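Local coordinates for RegF protein (Neisseria gonorrhoeae, PDB 4HOJ) that binds glutathione and, as a stringent starvation protein A of the glutathione transferase superfamily, probably acts as a regulator, at residues A[13-21]-A[63-71]; A[153-161]-A[180-190]. All coordinates share one frame; numbering follows the deposited sequence.

Contact 1: A[13-21]-A[63-71]; sequences PFSHRCRFV and HESNIINEY. With GSH (glutathione), chain C.
Ser65 and Arg17 meet where two helices run side by side, the axes of 13-21 and 65-71 only 8° from parallel and 9.1 Å apart at their closest. NH1 of Arg17 donates to OG of Ser65 over 2.9 Å, and the oxygen lies close to the guanidinium plane. The same hydroxyl donates to the glutathione carboxylate oxygen O12 at 2.8 Å, so OG accepts one bond and donates another, the two directions roughly at right angles. A chi1 of 64° tucks OG between the backbone N and the carbonyl carbon, on the side of the ligand and Arg17; the amide N of Ser65 donates separately to O11 of glutathione at 2.9 Å. This is the thioredoxin-fold glutathione site at a helix N-terminus, where the helix dipole would favour a carboxylate. Glu64, the N-cap residue, takes the ligand amino group N1 on OE1 at 2.7 Å, and Phe14 lays one ring face against CB1 of glutathione.

The tightest packing lies further along. Asn69 presses its amide against the 13-21 helix, OD1 3.3 Å from CA of Cys18, while CG2 of Val21 lies 3.5 Å from CG of Asn69. SG of Cys18 fills in against CG2 of Ile68. Asn66, partly exposed, marks the looser side: its OD1 sits over a face of the Arg17 guanidinium, 3.2 Å from NH1, at too poor an angle for a hydrogen bond.

The strongest polar partner of Arg17 lies beyond the pair: NH2 forms a salt bridge with Glu100, and Phe104 makes a cation-pi contact. Helix 151-161 packs against Arg17 and Val21, helix 104-111 against Phe14, and strand 60-63 against Ile68, while Tyr97 of the second subunit packs on Glu64 and Ile67.

Contact 2: A[153-161]-A[180-190]; sequences DVALAPLLW and YAERIFQREAF. With CA (calcium ion), chain E.
Helices 153-161 and 180-185 cross at -107° with their axes 10.1 Å apart, and Leu160 and Ala181 bring the backbones nearest. At one end Tyr180 OH donates to OD1 of Asp153, a short 2.5 Å bond that uses the oxygen's anti lone pair; OD1 also accepts from the backbone N of Ile144. A water donates to both Tyr180 OH and the carbonyl O of Asp153. Between these polar atoms and the far end, CD1 of Leu160 comes up to the edge of the Tyr180 ring, 3.6 Å from CE2, and CB of Ala157 meets CG2 of Ile184. This crossing belongs to the all-helical C-terminal domain of the GST fold. At the other end Trp161, Phe185 and Phe190 form an aromatic cluster. A chi1 of -178° carries the indole of Trp161 away from the backbone N, and the edge of its six-membered ring points at the face of Phe185, the planes 88° apart in a T-shaped pair. Phe190 sets CE1 over a face of the indole, 3.5 Å from CE3, while indole NE1 bonds to the carbonyl O of Glu198. Beside Ala181, Glu182 binds the calcium ion through OE2 at 2.4 Å; a water and Leu178 also belong to the site.

How the contacts relate
Contact 1 closes before contact 2 opens along the chain, and the two belong to different domains: the thioredoxin-like N-terminal domain, which supplies most of the glutathione pocket, and the helical C-terminal domain, where calcium ions are bound. Their centres nevertheless lie only 14 Å apart, because helix 13-25 lies against helix 151-161. Across that seam NE of Arg17 probably donates to the carbonyl O of Ala155, and Val154 packs on Val21. Helix 13-25 also reaches the aromatic cluster of contact 2, with Phe20 and His16 meeting Phe190. One helix therefore faces the ligand-binding helix 65-75 and the C-terminal domain at once, illustrating how a GST fold joins its two domains.

Contact 1: A[13-21]-A[63-71]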
loop_
_atom_site.group_PDB
_atom_site.type_symbol
_atom_site.label_atom_id
_atom_site.label_comp_id
_atom_site.label_asym_id
_atom_site.label_seq_id
_atom_site.Cartn_x
_atom_site.Cartn_y
_atom_site.Cartn_z
ATOM N N PRO A 13 -16.672 -2.782 -5.792
ATOM C CA PRO A 13 -15.681 -2.273 -6.766
ATOM C C PRO A 13 -14.299 -2.876 -6.559
ATOM O O PRO A 13 -13.513 -2.936 -7.511
ATOM C CB PRO A 13 -15.706 -0.730 -6.558
ATOM C CG PRO A 13 -16.267 -0.554 -5.106
ATOM C CD PRO A 13 -17.273 -1.729 -4.948
ATOM N N PHE A 14 -13.958 -3.269 -5.332
ATOM C CA PHE A 14 -12.637 -3.827 -5.056
ATOM C C PHE A 14 -12.538 -5.214 -5.578
ATOM O O PHE A 14 -11.532 -5.579 -6.201
ATOM C CB PHE A 14 -12.333 -3.733 -3.548
ATOM C CG PHE A 14 -12.391 -2.317 -3.044
ATOM C CD1 PHE A 14 -11.360 -1.448 -3.336
ATOM C CD2 PHE A 14 -13.479 -1.850 -2.374
ATOM C CE1 PHE A 14 -11.387 -0.147 -2.899
ATOM C CE2 PHE A 14 -13.560 -0.511 -1.963
ATOM C CZ PHE A 14 -12.499 0.346 -2.234
ATOM N N SER A 15 -13.628 -5.990 -5.476
ATOM C CA SER A 15 -13.703 -7.313 -6.128
ATOM C C SER A 15 -13.671 -7.195 -7.667
ATOM O O SER A 15 -13.090 -8.039 -8.355
ATOM C CB SER A 15 -15.029 -8.040 -5.721
ATOM O OG SER A 15 -15.045 -8.285 -4.290
ATOM N N HIS A 16 -14.320 -6.151 -8.159
ATOM C CA HIS A 16 -14.372 -5.883 -9.584
ATOM C C HIS A 16 -12.936 -5.728 -10.141
ATOM O O HIS A 16 -12.603 -6.261 -11.210
ATOM C CB HIS A 16 -15.229 -4.644 -9.777
ATOM C CG HIS A 16 -15.584 -4.348 -11.194
ATOM N ND1 HIS A 16 -16.339 -3.249 -11.503
ATOM C CD2 HIS A 16 -15.234 -4.944 -12.377
ATOM C CE1 HIS A 16 -16.506 -3.199 -12.823
ATOM N NE2 HIS A 16 -15.835 -4.211 -13.381
ATOM N N ARG A 17 -12.041 -5.081 -9.371
ATOM C CA ARG A 17 -10.659 -4.916 -9.845
ATOM C C ARG A 17 -10.048 -6.283 -10.074
ATOM O O ARG A 17 -9.370 -6.514 -11.095
ATOM C CB ARG A 17 -9.752 -4.208 -8.804
ATOM C CG ARG A 17 -10.112 -2.820 -8.446
ATOM C CD ARG A 17 -9.187 -2.364 -7.308
ATOM N NE ARG A 17 -9.207 -0.909 -7.131
ATOM C CZ ARG A 17 -8.638 -0.321 -6.072
ATOM N NH1 ARG A 17 -8.194 -1.040 -5.020
ATOM N NH2 ARG A 17 -8.611 0.997 -6.072
ATOM N N CYS A 18 -10.249 -7.200 -9.115
ATOM C CA CYS A 18 -9.612 -8.524 -9.205
ATOM C C CYS A 18 -10.235 -9.359 -10.314
ATOM O O CYS A 18 -9.522 -10.041 -11.056
ATOM C CB CYS A 18 -9.732 -9.243 -7.867
ATOM S SG CYS A 18 -8.967 -8.354 -6.490
ATOM N N ARG A 19 -11.550 -9.285 -10.515
ATOM C CA ARG A 19 -12.203 -9.954 -11.632
ATOM C C ARG A 19 -11.647 -9.448 -12.948
ATOM O O ARG A 19 -11.373 -10.246 -13.851
ATOM C CB ARG A 19 -13.743 -9.805 -11.515
ATOM C CG ARG A 19 -14.323 -10.676 -10.393
ATOM C CD ARG A 19 -15.843 -10.516 -10.352
ATOM N NE ARG A 19 -16.310 -9.497 -9.411
ATOM C CZ ARG A 19 -16.885 -8.330 -9.735
ATOM N NH1 ARG A 19 -17.483 -7.590 -8.771
ATOM N NH2 ARG A 19 -16.937 -7.923 -10.977
ATOM N N PHE A 20 -11.433 -8.134 -13.038
ATOM C CA PHE A 20 -10.882 -7.563 -14.264
ATOM C C PHE A 20 -9.482 -8.156 -14.557
ATOM O O PHE A 20 -9.207 -8.613 -15.672
ATOM C CB PHE A 20 -10.896 -6.053 -14.081
ATOM C CG PHE A 20 -10.561 -5.245 -15.320
ATOM C CD1 PHE A 20 -10.407 -5.795 -16.584
ATOM C CD2 PHE A 20 -10.404 -3.859 -15.156
ATOM C CE1 PHE A 20 -10.114 -4.955 -17.689
ATOM C CE2 PHE A 20 -10.120 -3.023 -16.218
ATOM C CZ PHE A 20 -9.950 -3.571 -17.505
ATOM N N VAL A 21 -8.596 -8.189 -13.546
ATOM C CA VAL A 21 -7.286 -8.782 -13.751
ATOM C C VAL A 21 -7.394 -10.229 -14.160
ATOM O O VAL A 21 -6.679 -10.661 -15.070
ATOM C CB VAL A 21 -6.363 -8.641 -12.495
ATOM C CG1 VAL A 21 -5.034 -9.409 -12.716
ATOM C CG2 VAL A 21 -6.047 -7.200 -12.203
ATOM N N HIS A 63 -5.786 -10.950 1.042
ATOM C CA HIS A 63 -6.835 -9.949 0.889
ATOM C C HIS A 63 -6.123 -8.660 0.469
ATOM O O HIS A 63 -4.897 -8.642 0.292
ATOM C CB HIS A 63 -7.638 -9.809 2.193
ATOM C CG HIS A 63 -6.798 -9.586 3.428
ATOM N ND1 HIS A 63 -6.468 -8.335 3.920
ATOM C CD2 HIS A 63 -6.238 -10.479 4.277
ATOM C CE1 HIS A 63 -5.710 -8.481 5.001
ATOM N NE2 HIS A 63 -5.551 -9.771 5.242
ATOM N N GLU A 64 -6.932 -7.614 0.323
ATOM C CA GLU A 64 -6.567 -6.302 -0.199
ATOM C C GLU A 64 -6.392 -6.379 -1.699
ATOM O O GLU A 64 -5.425 -6.934 -2.253
ATOM C CB GLU A 64 -5.284 -5.790 0.468
ATOM C CG GLU A 64 -4.984 -4.329 0.157
ATOM C CD GLU A 64 -6.004 -3.343 0.677
ATOM O OE1 GLU A 64 -6.876 -3.717 1.465
ATOM O OE2 GLU A 64 -5.811 -2.144 0.341
ATOM N N SER A 65 -7.391 -5.836 -2.402
ATOM C CA SER A 65 -7.483 -5.962 -3.863
ATOM C C SER A 65 -6.203 -5.637 -4.617
ATOM O O SER A 65 -5.831 -6.430 -5.512
ATOM C CB SER A 65 -8.680 -5.139 -4.373
ATOM O OG SER A 65 -8.522 -3.731 -4.138
ATOM N N ASN A 66 -5.511 -4.553 -4.253
ATOM C CA ASN A 66 -4.328 -4.246 -5.067
ATOM C C ASN A 66 -3.188 -5.228 -4.816
ATOM O O ASN A 66 -2.370 -5.462 -5.690
ATOM C CB ASN A 66 -3.833 -2.825 -4.771
ATOM C CG ASN A 66 -4.675 -1.768 -5.414
ATOM O OD1 ASN A 66 -5.467 -2.005 -6.319
ATOM N ND2 ASN A 66 -4.510 -0.548 -4.911
ATOM N N ILE A 67 -3.152 -5.832 -3.628
ATOM C CA ILE A 67 -2.107 -6.827 -3.282
ATOM C C ILE A 67 -2.439 -8.150 -4.005
ATOM O O ILE A 67 -1.562 -8.808 -4.580
ATOM C CB ILE A 67 -2.066 -7.019 -1.751
ATOM C CG1 ILE A 67 -1.510 -5.744 -1.142
ATOM C CG2 ILE A 67 -1.201 -8.197 -1.386
ATOM C CD1 ILE A 67 -1.366 -5.823 0.321
ATOM N N ILE A 68 -3.720 -8.560 -4.023
ATOM C CA ILE A 68 -4.141 -9.713 -4.778
ATOM C C ILE A 68 -3.731 -9.517 -6.236
ATOM O O ILE A 68 -3.191 -10.420 -6.873
ATOM C CB ILE A 68 -5.682 -9.814 -4.677
ATOM C CG1 ILE A 68 -6.055 -10.288 -3.261
ATOM C CG2 ILE A 68 -6.212 -10.806 -5.757
ATOM C CD1 ILE A 68 -7.626 -10.160 -2.969
ATOM N N ASN A 69 -3.944 -8.304 -6.747
ATOM C CA ASN A 69 -3.677 -8.078 -8.174
ATOM C C ASN A 69 -2.203 -8.092 -8.501
ATOM O O ASN A 69 -1.817 -8.601 -9.554
ATOM C CB ASN A 69 -4.323 -6.794 -8.620
ATOM C CG ASN A 69 -5.810 -6.946 -8.750
ATOM O OD1 ASN A 69 -6.348 -8.046 -8.648
ATOM N ND2 ASN A 69 -6.495 -5.811 -8.970
ATOM N N GLU A 70 -1.351 -7.568 -7.595
ATOM C CA GLU A 70 0.113 -7.734 -7.738
ATOM C C GLU A 70 0.497 -9.169 -7.820
ATOM O O GLU A 70 1.315 -9.555 -8.656
ATOM C CB GLU A 70 0.877 -7.124 -6.564
ATOM C CG GLU A 70 0.873 -5.617 -6.566
ATOM C CD GLU A 70 2.030 -4.983 -7.301
ATOM O OE1 GLU A 70 2.785 -5.697 -8.009
ATOM O OE2 GLU A 70 2.177 -3.745 -7.163
ATOM N N TYR A 71 -0.057 -9.963 -6.913
ATOM C CA TYR A 71 0.220 -11.390 -6.924
ATOM C C TYR A 71 -0.177 -11.997 -8.259
ATOM O O TYR A 71 0.626 -12.685 -8.882
ATOM C CB TYR A 71 -0.482 -12.097 -5.738
ATOM C CG TYR A 71 -0.375 -13.582 -5.838
ATOM C CD1 TYR A 71 0.811 -14.235 -5.547
ATOM C CD2 TYR A 71 -1.470 -14.338 -6.211
ATOM C CE1 TYR A 71 0.900 -15.617 -5.632
ATOM C CE2 TYR A 71 -1.392 -15.726 -6.317
ATOM C CZ TYR A 71 -0.215 -16.354 -6.033
ATOM O OH TYR A 71 -0.133 -17.721 -6.097
HETATM N N1 GSH C . -9.111 -2.182 1.052
HETATM C CA1 GSH C . -10.028 -3.262 0.584
HETATM C C1 GSH C . -9.568 -3.792 -0.723
HETATM O O11 GSH C . -9.761 -5.000 -1.015
HETATM O O12 GSH C . -9.026 -2.992 -1.508
HETATM C CB1 GSH C . -11.489 -2.790 0.582
HETATM C CG1 GSH C . -12.493 -3.928 0.360
HETATM C CD1 GSH C . -13.893 -3.471 0.721
HETATM O OE1 GSH C . -14.167 -2.350 1.088
HETATM N N2 GSH C . -14.835 -4.469 0.522
HETATM C CA2 GSH C . -16.227 -4.183 0.868
HETATM C C2 GSH C . -16.597 -5.153 1.961
HETATM O O2 GSH C . -16.284 -6.330 2.048
HETATM C CB2 GSH C . -17.209 -4.396 -0.235
HETATM S SG2 GSH C . -16.874 -3.448 -1.692
HETATM N N3 GSH C . -17.529 -4.591 2.929
HETATM C CA3 GSH C . -17.999 -5.375 4.057
HETATM C C3 GSH C . -17.525 -4.692 5.302
HETATM O O31 GSH C . -16.699 -3.717 5.352
HETATM O O32 GSH C . -17.983 -5.164 6.367
#

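Contact 2: A[153-161]-A[180-190]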
loop_
_atom_site.group_PDB
_atom_site.type_symbol
_atom_site.label_atom_id
_atom_site.label_comp_id
_atom_site.label_asym_id
_atom_site.label_seq_id
_atom_site.Cartn_x
_atom_site.Cartn_y
_atom_site.Cartn_z
ATOM N N ASP A 153 -4.658 1.292 -14.548
ATOM C CA ASP A 153 -5.976 1.385 -15.184
ATOM C C ASP A 153 -6.990 0.408 -14.580
ATOM O O ASP A 153 -8.145 0.738 -14.312
ATOM C CB ASP A 153 -5.850 1.108 -16.680
ATOM C CG ASP A 153 -4.837 2.044 -17.350
ATOM O OD1 ASP A 153 -5.134 3.257 -17.444
ATOM O OD2 ASP A 153 -3.785 1.573 -17.775
ATOM N N VAL A 154 -6.523 -0.784 -14.295
ATOM C CA VAL A 154 -7.376 -1.782 -13.677
ATOM C C VAL A 154 -7.907 -1.282 -12.351
ATOM O O VAL A 154 -9.119 -1.417 -12.058
ATOM C CB VAL A 154 -6.616 -3.091 -13.445
ATOM C CG1 VAL A 154 -7.404 -4.044 -12.526
ATOM C CG2 VAL A 154 -6.303 -3.756 -14.785
ATOM N N ALA A 155 -7.028 -0.706 -11.523
ATOM C CA ALA A 155 -7.436 -0.312 -10.156
ATOM C C ALA A 155 -8.510 0.816 -10.202
ATOM O O ALA A 155 -9.401 0.850 -9.367
ATOM C CB ALA A 155 -6.196 0.114 -9.392
ATOM N N LEU A 156 -8.401 1.723 -11.173
ATOM C CA LEU A 156 -9.320 2.835 -11.245
ATOM C C LEU A 156 -10.644 2.478 -11.937
ATOM O O LEU A 156 -11.668 3.073 -11.634
ATOM C CB LEU A 156 -8.621 3.950 -12.030
ATOM C CG LEU A 156 -9.462 5.221 -12.260
ATOM C CD1 LEU A 156 -9.901 5.868 -10.926
ATOM C CD2 LEU A 156 -8.635 6.224 -13.082
ATOM N N ALA A 157 -10.640 1.472 -12.819
ATOM C CA ALA A 157 -11.777 1.245 -13.716
ATOM C C ALA A 157 -13.092 1.032 -12.942
ATOM O O ALA A 157 -14.102 1.513 -13.393
ATOM C CB ALA A 157 -11.460 0.052 -14.651
ATOM N N PRO A 158 -13.144 0.270 -11.853
ATOM C CA PRO A 158 -14.461 0.088 -11.186
ATOM C C PRO A 158 -15.070 1.351 -10.675
ATOM O O PRO A 158 -16.318 1.430 -10.600
ATOM C CB PRO A 158 -14.145 -0.884 -10.064
ATOM C CG PRO A 158 -12.893 -1.665 -10.630
ATOM C CD PRO A 158 -12.098 -0.548 -11.211
ATOM N N LEU A 159 -14.261 2.335 -10.286
ATOM C CA LEU A 159 -14.811 3.637 -9.895
ATOM C C LEU A 159 -15.382 4.380 -11.078
ATOM O O LEU A 159 -16.502 4.857 -11.016
ATOM C CB LEU A 159 -13.753 4.459 -9.183
ATOM C CG LEU A 159 -14.106 5.943 -8.945
ATOM C CD1 LEU A 159 -15.413 6.035 -8.160
ATOM C CD2 LEU A 159 -12.972 6.604 -8.185
ATOM N N LEU A 160 -14.662 4.414 -12.168
ATOM C CA LEU A 160 -15.208 5.097 -13.355
ATOM C C LEU A 160 -16.472 4.428 -13.882
ATOM O O LEU A 160 -17.381 5.123 -14.328
ATOM C CB LEU A 160 -14.124 5.156 -14.469
ATOM C CG LEU A 160 -12.826 5.837 -14.025
ATOM C CD1 LEU A 160 -11.822 5.896 -15.195
ATOM C CD2 LEU A 160 -13.144 7.209 -13.540
ATOM N N TRP A 161 -16.562 3.089 -13.768
ATOM C CA TRP A 161 -17.788 2.409 -14.183
ATOM C C TRP A 161 -18.976 2.891 -13.357
ATOM O O TRP A 161 -20.089 2.928 -13.889
ATOM C CB TRP A 161 -17.564 0.911 -13.964
ATOM C CG TRP A 161 -18.744 0.110 -14.410
ATOM C CD1 TRP A 161 -19.622 -0.519 -13.584
ATOM C CD2 TRP A 161 -19.209 -0.115 -15.753
ATOM N NE1 TRP A 161 -20.636 -1.108 -14.326
ATOM C CE2 TRP A 161 -20.373 -0.905 -15.654
ATOM C CE3 TRP A 161 -18.755 0.280 -17.019
ATOM C CZ2 TRP A 161 -21.106 -1.301 -16.780
ATOM C CZ3 TRP A 161 -19.467 -0.144 -18.138
ATOM C CH2 TRP A 161 -20.623 -0.922 -17.999
ATOM N N TYR A 180 -11.375 8.324 -22.103
ATOM C CA TYR A 180 -10.532 7.253 -21.572
ATOM C C TYR A 180 -11.339 6.129 -20.908
ATOM O O TYR A 180 -11.085 4.940 -21.186
ATOM C CB TYR A 180 -9.463 7.821 -20.600
ATOM C CG TYR A 180 -8.911 6.829 -19.592
ATOM C CD1 TYR A 180 -7.819 5.998 -19.901
ATOM C CD2 TYR A 180 -9.482 6.717 -18.326
ATOM C CE1 TYR A 180 -7.318 5.110 -18.982
ATOM C CE2 TYR A 180 -8.991 5.831 -17.417
ATOM C CZ TYR A 180 -7.918 5.026 -17.742
ATOM O OH TYR A 180 -7.436 4.143 -16.804
ATOM N N ALA A 181 -12.295 6.480 -20.053
ATOM C CA ALA A 181 -13.052 5.449 -19.370
ATOM C C ALA A 181 -13.756 4.585 -20.419
ATOM O O ALA A 181 -13.769 3.378 -20.262
ATOM C CB ALA A 181 -14.057 6.053 -18.442
ATOM N N GLU A 182 -14.365 5.180 -21.440
ATOM C CA GLU A 182 -14.999 4.375 -22.504
ATOM C C GLU A 182 -14.040 3.395 -23.204
ATOM O O GLU A 182 -14.430 2.252 -23.534
ATOM C CB GLU A 182 -15.727 5.261 -23.526
ATOM C CG GLU A 182 -16.886 6.050 -22.916
ATOM C CD GLU A 182 -17.866 5.203 -22.097
ATOM O OE1 GLU A 182 -18.300 4.108 -22.551
ATOM O OE2 GLU A 182 -18.200 5.642 -20.973
ATOM N N ARG A 183 -12.794 3.790 -23.412
ATOM C CA ARG A 183 -11.819 2.857 -23.968
ATOM C C ARG A 183 -11.574 1.675 -23.038
ATOM O O ARG A 183 -11.514 0.552 -23.528
ATOM C CB ARG A 183 -10.516 3.566 -24.304
ATOM C CG ARG A 183 -10.590 4.251 -25.667
ATOM C CD ARG A 183 -9.205 4.613 -26.190
ATOM N NE ARG A 183 -8.390 5.189 -25.122
ATOM C CZ ARG A 183 -8.396 6.476 -24.804
ATOM N NH1 ARG A 183 -9.155 7.335 -25.482
ATOM N NH2 ARG A 183 -7.635 6.915 -23.830
ATOM N N ILE A 184 -11.440 1.914 -21.726
ATOM C CA ILE A 184 -11.262 0.818 -20.806
ATOM C C ILE A 184 -12.473 -0.115 -20.855
ATOM O O ILE A 184 -12.326 -1.356 -20.870
ATOM C CB ILE A 184 -11.101 1.353 -19.382
ATOM C CG1 ILE A 184 -9.873 2.258 -19.324
ATOM C CG2 ILE A 184 -10.974 0.176 -18.373
ATOM C CD1 ILE A 184 -8.549 1.578 -19.798
ATOM N N PHE A 185 -13.673 0.464 -20.905
ATOM C CA PHE A 185 -14.879 -0.355 -20.773
ATOM C C PHE A 185 -15.146 -1.168 -22.042
ATOM O O PHE A 185 -15.910 -2.152 -21.966
ATOM C CB PHE A 185 -16.117 0.489 -20.527
ATOM C CG PHE A 185 -16.034 1.403 -19.317
ATOM C CD1 PHE A 185 -15.252 1.091 -18.178
ATOM C CD2 PHE A 185 -16.799 2.575 -19.324
ATOM C CE1 PHE A 185 -15.269 1.992 -17.081
ATOM C CE2 PHE A 185 -16.784 3.443 -18.252
ATOM C CZ PHE A 185 -15.999 3.133 -17.126
ATOM N N GLN A 186 -14.499 -0.804 -23.155
ATOM C CA GLN A 186 -14.622 -1.594 -24.363
ATOM C C GLN A 186 -13.715 -2.809 -24.354
ATOM O O GLN A 186 -13.779 -3.630 -25.255
ATOM C CB GLN A 186 -14.349 -0.709 -25.572
ATOM C CG GLN A 186 -15.495 0.286 -25.734
ATOM C CD GLN A 186 -15.238 1.422 -26.716
ATOM O OE1 GLN A 186 -14.132 1.579 -27.264
ATOM N NE2 GLN A 186 -16.279 2.234 -26.944
ATOM N N ARG A 187 -12.832 -2.935 -23.365
ATOM C CA ARG A 187 -11.922 -4.072 -23.398
ATOM C C ARG A 187 -12.719 -5.365 -23.128
ATOM O O ARG A 187 -13.554 -5.436 -22.224
ATOM C CB ARG A 187 -10.820 -3.945 -22.351
ATOM C CG ARG A 187 -9.878 -2.761 -22.581
ATOM C CD ARG A 187 -8.763 -2.685 -21.529
ATOM N NE ARG A 187 -7.862 -3.859 -21.550
ATOM C CZ ARG A 187 -6.766 -3.905 -22.287
ATOM N NH1 ARG A 187 -6.459 -2.899 -23.082
ATOM N NH2 ARG A 187 -6.017 -4.987 -22.258
ATOM N N GLU A 188 -12.441 -6.394 -23.910
ATOM C CA GLU A 188 -13.121 -7.661 -23.793
ATOM C C GLU A 188 -13.137 -8.166 -22.349
ATOM O O GLU A 188 -14.155 -8.625 -21.859
ATOM C CB GLU A 188 -12.412 -8.680 -24.709
ATOM C CG GLU A 188 -13.025 -10.030 -24.720
ATOM C CD GLU A 188 -12.352 -10.954 -25.724
ATOM O OE1 GLU A 188 -11.196 -11.358 -25.480
ATOM O OE2 GLU A 188 -12.958 -11.260 -26.764
ATOM N N ALA A 189 -12.013 -8.059 -21.647
ATOM C CA ALA A 189 -11.938 -8.625 -20.286
ATOM C C ALA A 189 -12.676 -7.757 -19.307
ATOM O O ALA A 189 -13.132 -8.246 -18.277
ATOM C CB ALA A 189 -10.486 -8.792 -19.832
ATOM N N PHE A 190 -12.810 -6.470 -19.621
ATOM C CA PHE A 190 -13.606 -5.637 -18.742
ATOM C C PHE A 190 -15.057 -6.110 -18.789
ATOM O O PHE A 190 -15.693 -6.282 -17.734
ATOM C CB PHE A 190 -13.485 -4.150 -19.113
ATOM C CG PHE A 190 -14.295 -3.282 -18.204
ATOM C CD1 PHE A 190 -15.637 -3.050 -18.497
ATOM C CD2 PHE A 190 -13.748 -2.756 -17.029
ATOM C CE1 PHE A 190 -16.423 -2.303 -17.600
ATOM C CE2 PHE A 190 -14.525 -2.015 -16.136
ATOM C CZ PHE A 190 -15.877 -1.784 -16.434
HETATM CA CA CA E . -17.355 7.550 -19.816
HETATM O O HOH W 1 -9.588 2.905 -15.468
HETATM O O HOH W 2 -19.022 7.613 -18.012
#